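PDB 1B06: superoxide dismutase [Fe] from Sulfolobus acidocaldarius, which destroys toxic superoxide radicals, converting two superoxide anions and two protons to hydrogen peroxide and dioxygen at an iron centre, one in each subunit. Local coordinates for residues T136-D141 against G145-M150; G114-F119 against V195-A200; K39-G44 against K82-Y87; D31-G36 against F172-Y177. One frame throughout, in Å; residues are numbered along the deposited sequence.

Interaction 1. Residues T136-D141 against G145-M150; sequences TVLYYD and GNLQIM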
loop_
_atom_site.group_PDB
_atom_site.type_symbol
_atom_site.label_atom_id
_atom_site.label_comp_id
_atom_site.label_asym_id
_atom_site.label_seq_id
_atom_site.Cartn_x
_atom_site.Cartn_y
_atom_site.Cartn_z
ATOM N N THR A 136 -2.279 12.502 9.836
ATOM C CA THR A 136 -1.060 12.502 10.634
ATOM C C THR A 136 -1.616 12.321 12.032
ATOM O O THR A 136 -2.509 13.054 12.464
ATOM C CB THR A 136 -0.248 13.795 10.535
ATOM O OG1 THR A 136 0.288 13.914 9.210
ATOM C CG2 THR A 136 0.924 13.744 11.508
ATOM N N VAL A 137 -1.107 11.316 12.725
ATOM C CA VAL A 137 -1.604 10.973 14.044
ATOM C C VAL A 137 -0.527 10.939 15.111
ATOM O O VAL A 137 0.655 10.780 14.812
ATOM C CB VAL A 137 -2.269 9.572 13.987
ATOM C CG1 VAL A 137 -2.990 9.276 15.269
ATOM C CG2 VAL A 137 -3.231 9.501 12.811
ATOM N N LEU A 138 -0.951 11.102 16.358
ATOM C CA LEU A 138 -0.048 11.016 17.496
ATOM C C LEU A 138 -0.618 9.899 18.363
ATOM O O LEU A 138 -1.725 10.026 18.898
ATOM C CB LEU A 138 -0.014 12.318 18.296
ATOM C CG LEU A 138 0.966 12.227 19.472
ATOM C CD1 LEU A 138 2.386 12.198 18.930
ATOM C CD2 LEU A 138 0.785 13.401 20.416
ATOM N N TYR A 139 0.119 8.797 18.468
ATOM C CA TYR A 139 -0.316 7.658 19.268
ATOM C C TYR A 139 0.387 7.701 20.608
ATOM O O TYR A 139 1.401 8.372 20.771
ATOM C CB TYR A 139 0.086 6.318 18.628
ATOM C CG TYR A 139 -0.443 6.031 17.246
ATOM C CD1 TYR A 139 -1.767 5.642 17.051
ATOM C CD2 TYR A 139 0.397 6.103 16.133
ATOM C CE1 TYR A 139 -2.248 5.331 15.778
ATOM C CE2 TYR A 139 -0.069 5.795 14.858
ATOM C CZ TYR A 139 -1.392 5.409 14.686
ATOM O OH TYR A 139 -1.856 5.108 13.429
ATOM N N TYR A 140 -0.158 6.974 21.572
ATOM C CA TYR A 140 0.491 6.871 22.859
ATOM C C TYR A 140 0.848 5.397 22.960
ATOM O O TYR A 140 -0.038 4.544 22.918
ATOM C CB TYR A 140 -0.435 7.239 24.011
ATOM C CG TYR A 140 0.183 6.864 25.335
ATOM C CD1 TYR A 140 1.413 7.399 25.719
ATOM C CD2 TYR A 140 -0.432 5.944 26.185
ATOM C CE1 TYR A 140 2.020 7.027 26.913
ATOM C CE2 TYR A 140 0.167 5.564 27.385
ATOM C CZ TYR A 140 1.395 6.110 27.742
ATOM O OH TYR A 140 2.002 5.740 28.922
ATOM N N ASP A 141 2.138 5.096 23.062
ATOM C CA ASP A 141 2.577 3.714 23.166
ATOM C C ASP A 141 2.753 3.330 24.623
ATOM O O ASP A 141 3.714 3.734 25.271
ATOM C CB ASP A 141 3.894 3.510 22.420
ATOM C CG ASP A 141 4.342 2.062 22.429
ATOM O OD1 ASP A 141 3.496 1.182 22.684
ATOM O OD2 ASP A 141 5.540 1.802 22.188
ATOM N N GLY A 145 5.995 4.005 26.284
ATOM C CA GLY A 145 5.635 5.238 26.956
ATOM C C GLY A 145 5.859 6.426 26.040
ATOM O O GLY A 145 5.731 7.579 26.457
ATOM N N ASN A 146 6.188 6.144 24.781
ATOM C CA ASN A 146 6.435 7.204 23.808
ATOM C C ASN A 146 5.169 7.700 23.139
ATOM O O ASN A 146 4.218 6.948 22.946
ATOM C CB ASN A 146 7.378 6.723 22.700
ATOM C CG ASN A 146 8.798 6.512 23.179
ATOM O OD1 ASN A 146 9.216 7.065 24.191
ATOM N ND2 ASN A 146 9.550 5.701 22.442
ATOM N N LEU A 147 5.175 8.980 22.789
ATOM C CA LEU A 147 4.073 9.598 22.070
ATOM C C LEU A 147 4.596 9.527 20.632
ATOM O O LEU A 147 5.400 10.361 20.206
ATOM C CB LEU A 147 3.892 11.053 22.516
ATOM C CG LEU A 147 3.237 11.271 23.879
ATOM C CD1 LEU A 147 3.354 12.729 24.270
ATOM C CD2 LEU A 147 1.785 10.858 23.814
ATOM N N GLN A 148 4.155 8.515 19.896
ATOM C CA GLN A 148 4.629 8.298 18.535
ATOM C C GLN A 148 3.872 9.007 17.419
ATOM O O GLN A 148 2.661 8.844 17.275
ATOM C CB GLN A 148 4.662 6.792 18.254
ATOM C CG GLN A 148 5.236 6.426 16.907
ATOM C CD GLN A 148 6.725 6.678 16.821
ATOM O OE1 GLN A 148 7.494 6.231 17.671
ATOM N NE2 GLN A 148 7.141 7.400 15.788
ATOM N N ILE A 149 4.601 9.786 16.625
ATOM C CA ILE A 149 4.015 10.493 15.490
ATOM C C ILE A 149 4.004 9.541 14.299
ATOM O O ILE A 149 4.927 8.745 14.132
ATOM C CB ILE A 149 4.853 11.719 15.076
ATOM C CG1 ILE A 149 4.763 12.816 16.133
ATOM C CG2 ILE A 149 4.359 12.251 13.735
ATOM C CD1 ILE A 149 5.692 13.985 15.857
ATOM N N MET A 150 2.973 9.623 13.466
ATOM C CA MET A 150 2.907 8.761 12.293
ATOM C C MET A 150 2.034 9.350 11.191
ATOM O O MET A 150 1.023 9.998 11.460
ATOM C CB MET A 150 2.381 7.370 12.683
ATOM C CG MET A 150 2.385 6.341 11.543
ATOM S SD MET A 150 4.015 6.053 10.778
ATOM C CE MET A 150 4.956 5.608 12.207
#
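The carbonyl oxygen of Met150 is held by two donors of the facing strand: Val137 N at 2.8 Å, with a nearly straight N-H...O angle of 172°, and the CA-H of Thr136, whose CA lies 3.4 Å from that oxygen. The same pattern returns at Gln148, whose O takes Tyr139 N at 2.8 Å together with the CA-H of Leu138, whereas the return bond from Gln148 N to Tyr139 O is bent and weak. These are the hydrogen-bonded pairs of an antiparallel hairpin. At its turn Gly145 and Asn146 both face Asp141, a G1 bulge; Asp141 N reaches Asn146 O at 2.8 Å, and the positive phi of Gly145 (90°) suits a residue without a side chain.

With CG anti to the backbone N (chi1 -179°), Leu138 lays CD1 slantwise across Ile149 CG1 at 3.7 Å and close to Leu147. Behind it, on the other face, the Tyr139 ring turns an edge to Met150, CE2 meeting CB at 3.6 Å, while its hydroxyl bonds His159 ND1. An alanine in place of Tyr139 takes away ring and hydroxyl, which would probably open a gap beside Met150 CB and leave His159 ND1 without its partner. Asp141 suits the subunit boundary, where its carboxylate meets Lys82 and Tyr9 of the second subunit.

Gln148 and Met150 pack on Leu74 and Leu71 of that subunit. Strand 134-140 is central in the sheet, between 147-153 and 165-170. Leucines and isoleucine suit the opposite face, where helices 103-113 and 116-129 cover Leu138, Leu147 and Ile149.

Interaction 2. Residues G114-F119 against V195-A200; sequences GSFDRF and VNWDDA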
loop_
_atom_site.group_PDB
_atom_site.type_symbol
_atom_site.label_atom_id
_atom_site.label_comp_id
_atom_site.label_asym_id
_atom_site.label_seq_id
_atom_site.Cartn_x
_atom_site.Cartn_y
_atom_site.Cartn_z
ATOM N N GLY A 114 11.112 18.339 24.288
ATOM C CA GLY A 114 11.762 19.513 24.838
ATOM C C GLY A 114 10.802 20.641 25.146
ATOM O O GLY A 114 10.930 21.311 26.168
ATOM N N SER A 115 9.836 20.855 24.261
ATOM C CA SER A 115 8.852 21.910 24.459
ATOM C C SER A 115 7.712 21.772 23.465
ATOM O O SER A 115 7.821 21.038 22.486
ATOM C CB SER A 115 9.510 23.283 24.293
ATOM O OG SER A 115 9.871 23.518 22.943
ATOM N N PHE A 116 6.619 22.486 23.715
ATOM C CA PHE A 116 5.463 22.444 22.827
ATOM C C PHE A 116 5.801 23.030 21.451
ATOM O O PHE A 116 5.270 22.594 20.432
ATOM C CB PHE A 116 4.299 23.218 23.454
ATOM C CG PHE A 116 3.077 23.275 22.590
ATOM C CD1 PHE A 116 2.465 22.106 22.153
ATOM C CD2 PHE A 116 2.540 24.499 22.204
ATOM C CE1 PHE A 116 1.334 22.152 21.343
ATOM C CE2 PHE A 116 1.409 24.556 21.394
ATOM C CZ PHE A 116 0.806 23.379 20.964
ATOM N N ASP A 117 6.690 24.017 21.425
ATOM C CA ASP A 117 7.086 24.644 20.170
ATOM C C ASP A 117 7.846 23.684 19.259
ATOM O O ASP A 117 7.624 23.677 18.052
ATOM C CB ASP A 117 7.933 25.887 20.443
ATOM C CG ASP A 117 7.099 27.058 20.936
ATOM O OD1 ASP A 117 6.137 27.446 20.238
ATOM O OD2 ASP A 117 7.399 27.593 22.023
ATOM N N ARG A 118 8.742 22.879 19.825
ATOM C CA ARG A 118 9.490 21.920 19.020
ATOM C C ARG A 118 8.525 20.854 18.531
ATOM O O ARG A 118 8.529 20.502 17.357
ATOM C CB ARG A 118 10.602 21.254 19.833
ATOM C CG ARG A 118 11.989 21.394 19.219
ATOM C CD ARG A 118 12.279 20.338 18.163
ATOM N NE ARG A 118 12.238 20.899 16.814
ATOM C CZ ARG A 118 12.855 20.383 15.752
ATOM N NH1 ARG A 118 13.582 19.279 15.854
ATOM N NH2 ARG A 118 12.721 20.964 14.573
ATOM N N PHE A 119 7.698 20.343 19.437
ATOM C CA PHE A 119 6.723 19.323 19.069
ATOM C C PHE A 119 5.903 19.807 17.881
ATOM O O PHE A 119 5.720 19.078 16.902
ATOM C CB PHE A 119 5.783 19.014 20.238
ATOM C CG PHE A 119 4.593 18.183 19.843
ATOM C CD1 PHE A 119 4.722 16.812 19.642
ATOM C CD2 PHE A 119 3.355 18.778 19.625
ATOM C CE1 PHE A 119 3.637 16.046 19.226
ATOM C CE2 PHE A 119 2.261 18.017 19.207
ATOM C CZ PHE A 119 2.405 16.650 19.007
ATOM N N VAL A 195 -7.527 22.981 17.742
ATOM C CA VAL A 195 -7.234 21.705 18.382
ATOM C C VAL A 195 -7.840 21.674 19.779
ATOM O O VAL A 195 -7.687 22.616 20.549
ATOM C CB VAL A 195 -5.710 21.464 18.486
ATOM C CG1 VAL A 195 -5.431 20.296 19.403
ATOM C CG2 VAL A 195 -5.134 21.191 17.111
ATOM N N ASN A 196 -8.525 20.584 20.105
ATOM C CA ASN A 196 -9.149 20.437 21.414
ATOM C C ASN A 196 -8.222 19.669 22.349
ATOM O O ASN A 196 -8.274 18.441 22.432
ATOM C CB ASN A 196 -10.486 19.709 21.272
ATOM C CG ASN A 196 -11.257 19.645 22.569
ATOM O OD1 ASN A 196 -10.762 20.039 23.620
ATOM N ND2 ASN A 196 -12.478 19.142 22.502
ATOM N N TRP A 197 -7.374 20.407 23.054
ATOM C CA TRP A 197 -6.416 19.811 23.970
ATOM C C TRP A 197 -7.053 19.099 25.160
ATOM O O TRP A 197 -6.445 18.206 25.751
ATOM C CB TRP A 197 -5.434 20.881 24.444
ATOM C CG TRP A 197 -4.499 21.300 23.353
ATOM C CD1 TRP A 197 -4.439 22.523 22.747
ATOM C CD2 TRP A 197 -3.515 20.479 22.704
ATOM N NE1 TRP A 197 -3.479 22.514 21.758
ATOM C CE2 TRP A 197 -2.897 21.274 21.711
ATOM C CE3 TRP A 197 -3.097 19.150 22.864
ATOM C CZ2 TRP A 197 -1.880 20.783 20.880
ATOM C CZ3 TRP A 197 -2.083 18.661 22.035
ATOM C CH2 TRP A 197 -1.489 19.478 21.056
ATOM N N ASP A 198 -8.275 19.486 25.514
ATOM C CA ASP A 198 -8.964 18.842 26.630
ATOM C C ASP A 198 -9.299 17.419 26.212
ATOM O O ASP A 198 -9.100 16.473 26.970
ATOM C CB ASP A 198 -10.248 19.594 26.979
ATOM C CG ASP A 198 -9.992 20.788 27.872
ATOM O OD1 ASP A 198 -9.840 20.589 29.097
ATOM O OD2 ASP A 198 -9.936 21.923 27.351
ATOM N N ASP A 199 -9.808 17.280 24.994
ATOM C CA ASP A 199 -10.147 15.976 24.451
ATOM C C ASP A 199 -8.881 15.115 24.391
ATOM O O ASP A 199 -8.897 13.953 24.788
ATOM C CB ASP A 199 -10.735 16.127 23.044
ATOM C CG ASP A 199 -10.966 14.789 22.355
ATOM O OD1 ASP A 199 -11.939 14.095 22.716
ATOM O OD2 ASP A 199 -10.180 14.429 21.449
ATOM N N ALA A 200 -7.784 15.691 23.903
ATOM C CA ALA A 200 -6.525 14.959 23.794
ATOM C C ALA A 200 -6.048 14.473 25.162
ATOM O O ALA A 200 -5.644 13.321 25.308
ATOM C CB ALA A 200 -5.461 15.837 23.143
#
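Phe116 and Trp197 make the tight part of this contact: Phe116 CE1 sits 3.5 Å from Trp197 CZ2, and CZ of the same phenyl follows close behind. The rings meet slantwise, their planes 82° apart and the phenyl centroid 5.6 Å from that of the six-membered indole ring. Phe116 gets there because its CG stands anti to the backbone N (chi1 178°), which sends the ring out from the first turn of its helix. The indole is pressed from within its own segment too, Val195 CG1 lying 3.6 Å above the ring plane, over the centre.

Phe119 is looser, with CE2 at the indole edge, 4.4 Å from Trp197 CH2. Phe116 CA and Trp197 CA are 12.2 Å apart, a span suited to large flat aromatic rings. The polar groups turn elsewhere: Trp197 NE1 bonds Gly99 O weakly, Asp117 and Asp198 are exposed, and the N-caps serve their own helices, Ser115 OG by one weak bond from Arg118 N, Asn196 OD1 by two from Asp198 N and Asp199 N.

Around the rings, Pro101 touches both Phe116 and Trp197. Leu105 of helix 103-113 packs on the indole, and Leu167 of strand 165-170 touches Phe119, Val195 and Trp197, so that helices 116-129 and 197-205 meet beside the sheet.

Interaction 3. Residues K39-G44 against K82-Y87; sequences KGYVNG and KLHAIY. With FE (Fe (III) ion), chain G.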
loop_
_atom_site.group_PDB
_atom_site.type_symbol
_atom_site.label_atom_id
_atom_site.label_comp_id
_atom_site.label_asym_id
_atom_site.label_seq_id
_atom_site.Cartn_x
_atom_site.Cartn_y
_atom_site.Cartn_z
ATOM N N LYS A 39 -20.769 10.316 6.625
ATOM C CA LYS A 39 -21.988 9.527 6.503
ATOM C C LYS A 39 -21.783 8.400 5.498
ATOM O O LYS A 39 -22.258 7.286 5.685
ATOM C CB LYS A 39 -23.141 10.414 6.039
ATOM C CG LYS A 39 -24.429 9.661 5.762
ATOM C CD LYS A 39 -25.553 10.148 6.668
ATOM C CE LYS A 39 -26.566 11.024 5.916
ATOM N NZ LYS A 39 -26.073 11.501 4.586
ATOM N N GLY A 40 -21.074 8.703 4.422
ATOM C CA GLY A 40 -20.831 7.707 3.398
ATOM C C GLY A 40 -20.001 6.528 3.867
ATOM O O GLY A 40 -20.193 5.407 3.399
ATOM N N TYR A 41 -19.074 6.773 4.788
ATOM C CA TYR A 41 -18.222 5.703 5.299
ATOM C C TYR A 41 -19.037 4.767 6.178
ATOM O O TYR A 41 -18.801 3.565 6.198
ATOM C CB TYR A 41 -17.046 6.280 6.095
ATOM C CG TYR A 41 -16.057 7.087 5.265
ATOM C CD1 TYR A 41 -15.538 6.587 4.065
ATOM C CD2 TYR A 41 -15.646 8.358 5.677
ATOM C CE1 TYR A 41 -14.638 7.337 3.297
ATOM C CE2 TYR A 41 -14.748 9.114 4.915
ATOM C CZ TYR A 41 -14.251 8.600 3.730
ATOM O OH TYR A 41 -13.381 9.359 2.980
ATOM N N VAL A 42 -19.997 5.324 6.907
ATOM C CA VAL A 42 -20.846 4.523 7.775
ATOM C C VAL A 42 -21.754 3.664 6.905
ATOM O O VAL A 42 -21.945 2.480 7.173
ATOM C CB VAL A 42 -21.708 5.416 8.684
ATOM C CG1 VAL A 42 -22.746 4.577 9.411
ATOM C CG2 VAL A 42 -20.822 6.142 9.682
ATOM N N ASN A 43 -22.308 4.262 5.854
ATOM C CA ASN A 43 -23.186 3.534 4.951
ATOM C C ASN A 43 -22.401 2.448 4.220
ATOM O O ASN A 43 -22.880 1.324 4.065
ATOM C CB ASN A 43 -23.817 4.480 3.922
ATOM C CG ASN A 43 -24.940 5.328 4.508
ATOM O OD1 ASN A 43 -25.291 6.371 3.956
ATOM N ND2 ASN A 43 -25.507 4.884 5.629
ATOM N N GLY A 44 -21.197 2.789 3.769
ATOM C CA GLY A 44 -20.370 1.828 3.058
ATOM C C GLY A 44 -19.995 0.641 3.926
ATOM O O GLY A 44 -20.017 -0.505 3.482
ATOM N N LYS A 82 -14.347 5.643 11.995
ATOM C CA LYS A 82 -13.711 5.802 13.295
ATOM C C LYS A 82 -12.769 6.992 13.392
ATOM O O LYS A 82 -12.770 7.707 14.393
ATOM C CB LYS A 82 -12.966 4.520 13.664
ATOM C CG LYS A 82 -13.875 3.292 13.751
ATOM C CD LYS A 82 -13.190 2.125 14.450
ATOM C CE LYS A 82 -14.194 1.037 14.812
ATOM N NZ LYS A 82 -14.770 1.227 16.183
ATOM N N LEU A 83 -11.966 7.211 12.357
ATOM C CA LEU A 83 -11.019 8.317 12.368
ATOM C C LEU A 83 -11.714 9.673 12.309
ATOM O O LEU A 83 -11.261 10.634 12.931
ATOM C CB LEU A 83 -10.035 8.182 11.207
ATOM C CG LEU A 83 -9.043 7.017 11.299
ATOM C CD1 LEU A 83 -8.057 7.121 10.153
ATOM C CD2 LEU A 83 -8.311 7.040 12.636
ATOM N N HIS A 84 -12.810 9.757 11.562
ATOM C CA HIS A 84 -13.541 11.012 11.467
ATOM C C HIS A 84 -14.231 11.302 12.795
ATOM O O HIS A 84 -14.343 12.454 13.209
ATOM C CB HIS A 84 -14.570 10.947 10.338
ATOM C CG HIS A 84 -14.001 11.291 9.001
ATOM N ND1 HIS A 84 -13.418 10.352 8.180
ATOM C CD2 HIS A 84 -13.857 12.481 8.375
ATOM C CE1 HIS A 84 -12.935 10.949 7.106
ATOM N NE2 HIS A 84 -13.187 12.242 7.200
ATOM N N ALA A 85 -14.676 10.245 13.466
ATOM C CA ALA A 85 -15.341 10.381 14.751
ATOM C C ALA A 85 -14.386 10.987 15.775
ATOM O O ALA A 85 -14.788 11.799 16.606
ATOM C CB ALA A 85 -15.831 9.027 15.226
ATOM N N ILE A 86 -13.120 10.593 15.724
ATOM C CA ILE A 86 -12.136 11.140 16.652
ATOM C C ILE A 86 -11.825 12.589 16.262
ATOM O O ILE A 86 -11.741 13.474 17.114
ATOM C CB ILE A 86 -10.823 10.333 16.613
ATOM C CG1 ILE A 86 -11.068 8.914 17.123
ATOM C CG2 ILE A 86 -9.766 11.015 17.467
ATOM C CD1 ILE A 86 -9.990 7.924 16.717
ATOM N N TYR A 87 -11.660 12.805 14.961
ATOM C CA TYR A 87 -11.345 14.111 14.390
ATOM C C TYR A 87 -12.295 15.221 14.854
ATOM O O TYR A 87 -11.844 16.281 15.296
ATOM C CB TYR A 87 -11.364 13.991 12.865
ATOM C CG TYR A 87 -11.037 15.248 12.086
ATOM C CD1 TYR A 87 -9.856 15.954 12.310
ATOM C CD2 TYR A 87 -11.890 15.695 11.080
ATOM C CE1 TYR A 87 -9.530 17.086 11.537
ATOM C CE2 TYR A 87 -11.579 16.814 10.305
ATOM C CZ TYR A 87 -10.401 17.504 10.535
ATOM O OH TYR A 87 -10.102 18.602 9.758
HETATM FE FE FE G . -11.982 13.529 5.894
HETATM O O HOH W 1 -10.734 11.925 5.462
#
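Tyr41 and His84 meet as two obliquely set rings. Their planes are 32° apart and their centroids 5.3 Å, although the side chains themselves cross at about a right angle. One corner does the touching: Tyr41 CE2 comes to 3.4 Å from His84 CE1, with CD2 farther back, 3.9 Å from His84 ND1. In both residues CG lies beside the backbone N and anti to the carbonyl carbon (chi1 -66° for Tyr41, -85° for His84), and the rings converge from facing helices.

Histidine suits its place because its two nitrogens work in different directions. NE2 binds the iron at 2.2 Å, while ND1 donates to Gly80 O one helical turn back, which fixes the rotation of the ring. Tyrosine brings a ring corner against this ligand and still reaches past it, its hydroxyl bonding His155 NE2. A leucine here has no hydroxyl and no ring, so His155 NE2 would probably lose a hydrogen-bond partner and the His84 ring one of the contacts that steady it.

The pair bridges helices 27-57 and 67-89 of the alpha-hairpin domain at its metal-binding end. Trp135 meets the His84 ring edge-to-face, and Leu83 and Ile86 pack on Ile168 of strand 165-170, joining the hairpin to the C-terminal domain.

Interaction 4. Residues D31-G36 against F172-Y177; sequences DVHYNG and FEHAYY. With FE (Fe (III) ion), chain G.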
loop_
_atom_site.group_PDB
_atom_site.type_symbol
_atom_site.label_atom_id
_atom_site.label_comp_id
_atom_site.label_asym_id
_atom_site.label_seq_id
_atom_site.Cartn_x
_atom_site.Cartn_y
_atom_site.Cartn_z
ATOM N N ASP A 31 -19.816 21.004 6.526
ATOM C CA ASP A 31 -21.105 20.472 6.111
ATOM C C ASP A 31 -20.984 19.207 5.255
ATOM O O ASP A 31 -21.506 18.153 5.619
ATOM C CB ASP A 31 -21.875 21.544 5.343
ATOM C CG ASP A 31 -23.289 21.117 5.002
ATOM O OD1 ASP A 31 -23.970 20.541 5.877
ATOM O OD2 ASP A 31 -23.716 21.359 3.853
ATOM N N VAL A 32 -20.298 19.315 4.118
ATOM C CA VAL A 32 -20.121 18.175 3.216
ATOM C C VAL A 32 -19.145 17.119 3.759
ATOM O O VAL A 32 -19.262 15.933 3.449
ATOM C CB VAL A 32 -19.642 18.641 1.823
ATOM C CG1 VAL A 32 -18.252 19.243 1.924
ATOM C CG2 VAL A 32 -19.650 17.476 0.855
ATOM N N HIS A 33 -18.183 17.554 4.567
ATOM C CA HIS A 33 -17.206 16.647 5.165
ATOM C C HIS A 33 -17.922 15.702 6.123
ATOM O O HIS A 33 -17.634 14.505 6.180
ATOM C CB HIS A 33 -16.157 17.450 5.937
ATOM C CG HIS A 33 -14.905 16.689 6.242
ATOM N ND1 HIS A 33 -13.781 17.293 6.768
ATOM C CD2 HIS A 33 -14.589 15.382 6.081
ATOM C CE1 HIS A 33 -12.828 16.390 6.915
ATOM N NE2 HIS A 33 -13.292 15.223 6.506
ATOM N N TYR A 34 -18.864 16.263 6.875
ATOM C CA TYR A 34 -19.631 15.513 7.857
ATOM C C TYR A 34 -20.843 14.804 7.250
ATOM O O TYR A 34 -20.966 13.586 7.350
ATOM C CB TYR A 34 -20.075 16.455 8.984
ATOM C CG TYR A 34 -21.039 15.832 9.966
ATOM C CD1 TYR A 34 -20.617 14.850 10.856
ATOM C CD2 TYR A 34 -22.382 16.202 9.981
ATOM C CE1 TYR A 34 -21.506 14.246 11.734
ATOM C CE2 TYR A 34 -23.283 15.605 10.855
ATOM C CZ TYR A 34 -22.839 14.625 11.727
ATOM O OH TYR A 34 -23.728 14.002 12.571
ATOM N N ASN A 35 -21.731 15.560 6.614
ATOM C CA ASN A 35 -22.931 14.978 6.018
ATOM C C ASN A 35 -22.676 14.196 4.739
ATOM O O ASN A 35 -23.484 13.354 4.350
ATOM C CB ASN A 35 -23.962 16.068 5.739
ATOM C CG ASN A 35 -24.541 16.646 7.002
ATOM O OD1 ASN A 35 -25.117 15.925 7.823
ATOM N ND2 ASN A 35 -24.388 17.955 7.177
ATOM N N GLY A 36 -21.558 14.474 4.083
ATOM C CA GLY A 36 -21.252 13.772 2.853
ATOM C C GLY A 36 -20.300 12.611 3.039
ATOM O O GLY A 36 -20.699 11.448 2.963
ATOM N N PHE A 172 -6.874 14.537 3.865
ATOM C CA PHE A 172 -7.468 14.186 2.581
ATOM C C PHE A 172 -7.766 15.567 2.001
ATOM O O PHE A 172 -8.098 16.487 2.745
ATOM C CB PHE A 172 -8.778 13.428 2.783
ATOM C CG PHE A 172 -8.639 11.935 2.699
ATOM C CD1 PHE A 172 -7.880 11.239 3.639
ATOM C CD2 PHE A 172 -9.275 11.222 1.683
ATOM C CE1 PHE A 172 -7.755 9.845 3.569
ATOM C CE2 PHE A 172 -9.159 9.831 1.601
ATOM C CZ PHE A 172 -8.398 9.140 2.548
ATOM N N GLU A 173 -7.657 15.724 0.690
ATOM C CA GLU A 173 -7.907 17.029 0.081
ATOM C C GLU A 173 -9.283 17.625 0.396
ATOM O O GLU A 173 -9.420 18.846 0.462
ATOM C CB GLU A 173 -7.708 16.941 -1.431
ATOM C CG GLU A 173 -6.264 16.731 -1.815
ATOM C CD GLU A 173 -6.079 16.472 -3.285
ATOM O OE1 GLU A 173 -6.887 15.720 -3.872
ATOM O OE2 GLU A 173 -5.117 17.020 -3.859
ATOM N N HIS A 174 -10.291 16.775 0.598
ATOM C CA HIS A 174 -11.638 17.258 0.900
ATOM C C HIS A 174 -11.717 17.982 2.248
ATOM O O HIS A 174 -12.693 18.675 2.542
ATOM C CB HIS A 174 -12.639 16.097 0.872
ATOM C CG HIS A 174 -12.480 15.117 1.997
ATOM N ND1 HIS A 174 -12.254 13.774 1.784
ATOM C CD2 HIS A 174 -12.566 15.273 3.340
ATOM C CE1 HIS A 174 -12.207 13.146 2.945
ATOM N NE2 HIS A 174 -12.394 14.033 3.905
ATOM N N ALA A 175 -10.684 17.828 3.064
ATOM C CA ALA A 175 -10.667 18.466 4.368
ATOM C C ALA A 175 -10.318 19.951 4.321
ATOM O O ALA A 175 -10.534 20.663 5.297
ATOM C CB ALA A 175 -9.692 17.744 5.276
ATOM N N TYR A 176 -9.795 20.426 3.196
ATOM C CA TYR A 176 -9.392 21.825 3.098
ATOM C C TYR A 176 -9.455 22.467 1.718
ATOM O O TYR A 176 -9.330 23.683 1.615
ATOM C CB TYR A 176 -7.956 21.971 3.603
ATOM C CG TYR A 176 -6.964 21.163 2.789
ATOM C CD1 TYR A 176 -6.481 21.639 1.566
ATOM C CD2 TYR A 176 -6.534 19.907 3.223
ATOM C CE1 TYR A 176 -5.597 20.879 0.792
ATOM C CE2 TYR A 176 -5.648 19.139 2.460
ATOM C CZ TYR A 176 -5.185 19.629 1.246
ATOM O OH TYR A 176 -4.329 18.869 0.480
ATOM N N TYR A 177 -9.647 21.673 0.668
ATOM C CA TYR A 177 -9.642 22.215 -0.689
ATOM C C TYR A 177 -10.549 23.390 -1.016
ATOM O O TYR A 177 -10.107 24.354 -1.637
ATOM C CB TYR A 177 -9.867 21.105 -1.721
ATOM C CG TYR A 177 -8.922 21.240 -2.896
ATOM C CD1 TYR A 177 -7.628 20.708 -2.843
ATOM C CD2 TYR A 177 -9.288 21.968 -4.026
ATOM C CE1 TYR A 177 -6.725 20.906 -3.887
ATOM C CE2 TYR A 177 -8.398 22.172 -5.069
ATOM C CZ TYR A 177 -7.117 21.643 -4.995
ATOM O OH TYR A 177 -6.232 21.867 -6.025
HETATM FE FE FE G . -11.982 13.529 5.894
HETATM O O HOH W 2 -12.069 19.355 7.358
HETATM O O HOH W 1 -10.734 11.925 5.462
#
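His33 and His174 share the iron, each through NE2. The bond from His33 NE2 to the iron is 2.2 Å long. That from His174 NE2 to the iron is 2.1 Å. The two nitrogens, His33 NE2 and His174 NE2, are therefore only 3.0 Å apart, yet no hydrogen bond joins them, since both direct themselves at the metal. Water 1, also 2.1 Å from the iron, is a further ligand.

Between the rings the contact is an offset edge-to-face one. The edge of His174 points at the face of His33, with CD2 lying 3.2 Å above that plane toward the rim and the planes 72° apart. His174 reaches this pose with CG between its backbone N and carbonyl carbon (chi1 69°), and Phe172 CB presses on one of its faces.

Apolar contact is slight: Ala175 CB touches His33 CE1 at 3.8 Å, where a small methyl fits beside the ligand ring.

Polar links use the far nitrogens. Water 2, in the plane of the His33 ring, takes a weak bond from ND1 and donates to Ala175 O at 2.9 Å, tying the helix to the loop. His174 ND1 bonds Glu173 OE2 of the third subunit, while Glu173 here returns the same bond to His174 there; this pair of bonds probably helps hold each ring at its metal.

Asp170 and His84 complete the set of protein ligands. Three histidines, one aspartate and a solvent molecule form the trigonal bipyramid of iron and manganese superoxide dismutases, in which the helix brings His33 from the alpha-hairpin domain and the loop His174 from the C-terminal domain.

How the interactions relate
From the N terminus, interaction 4 opens first, on helix 27-57, and interaction 3 starts a few residues later on the same helix. Interaction 3 closes first, nested inside the long loop of interaction 4. The chain then enters the C-terminal domain, where interaction 2 opens at helix 116-129 and interaction 1 forms the short hairpin nested inside the loops of both 2 and 4. Interaction 4 closes next, after strand 165-170, and crosses interaction 2, which closes last at helix 197-205. Interactions 3 and 4 share the iron; 3 ties together the two hairpin helices, and 4 joins the hairpin to the C-terminal domain. Interactions 1 and 2 touch through Leu138 and Phe119, within the C-terminal domain.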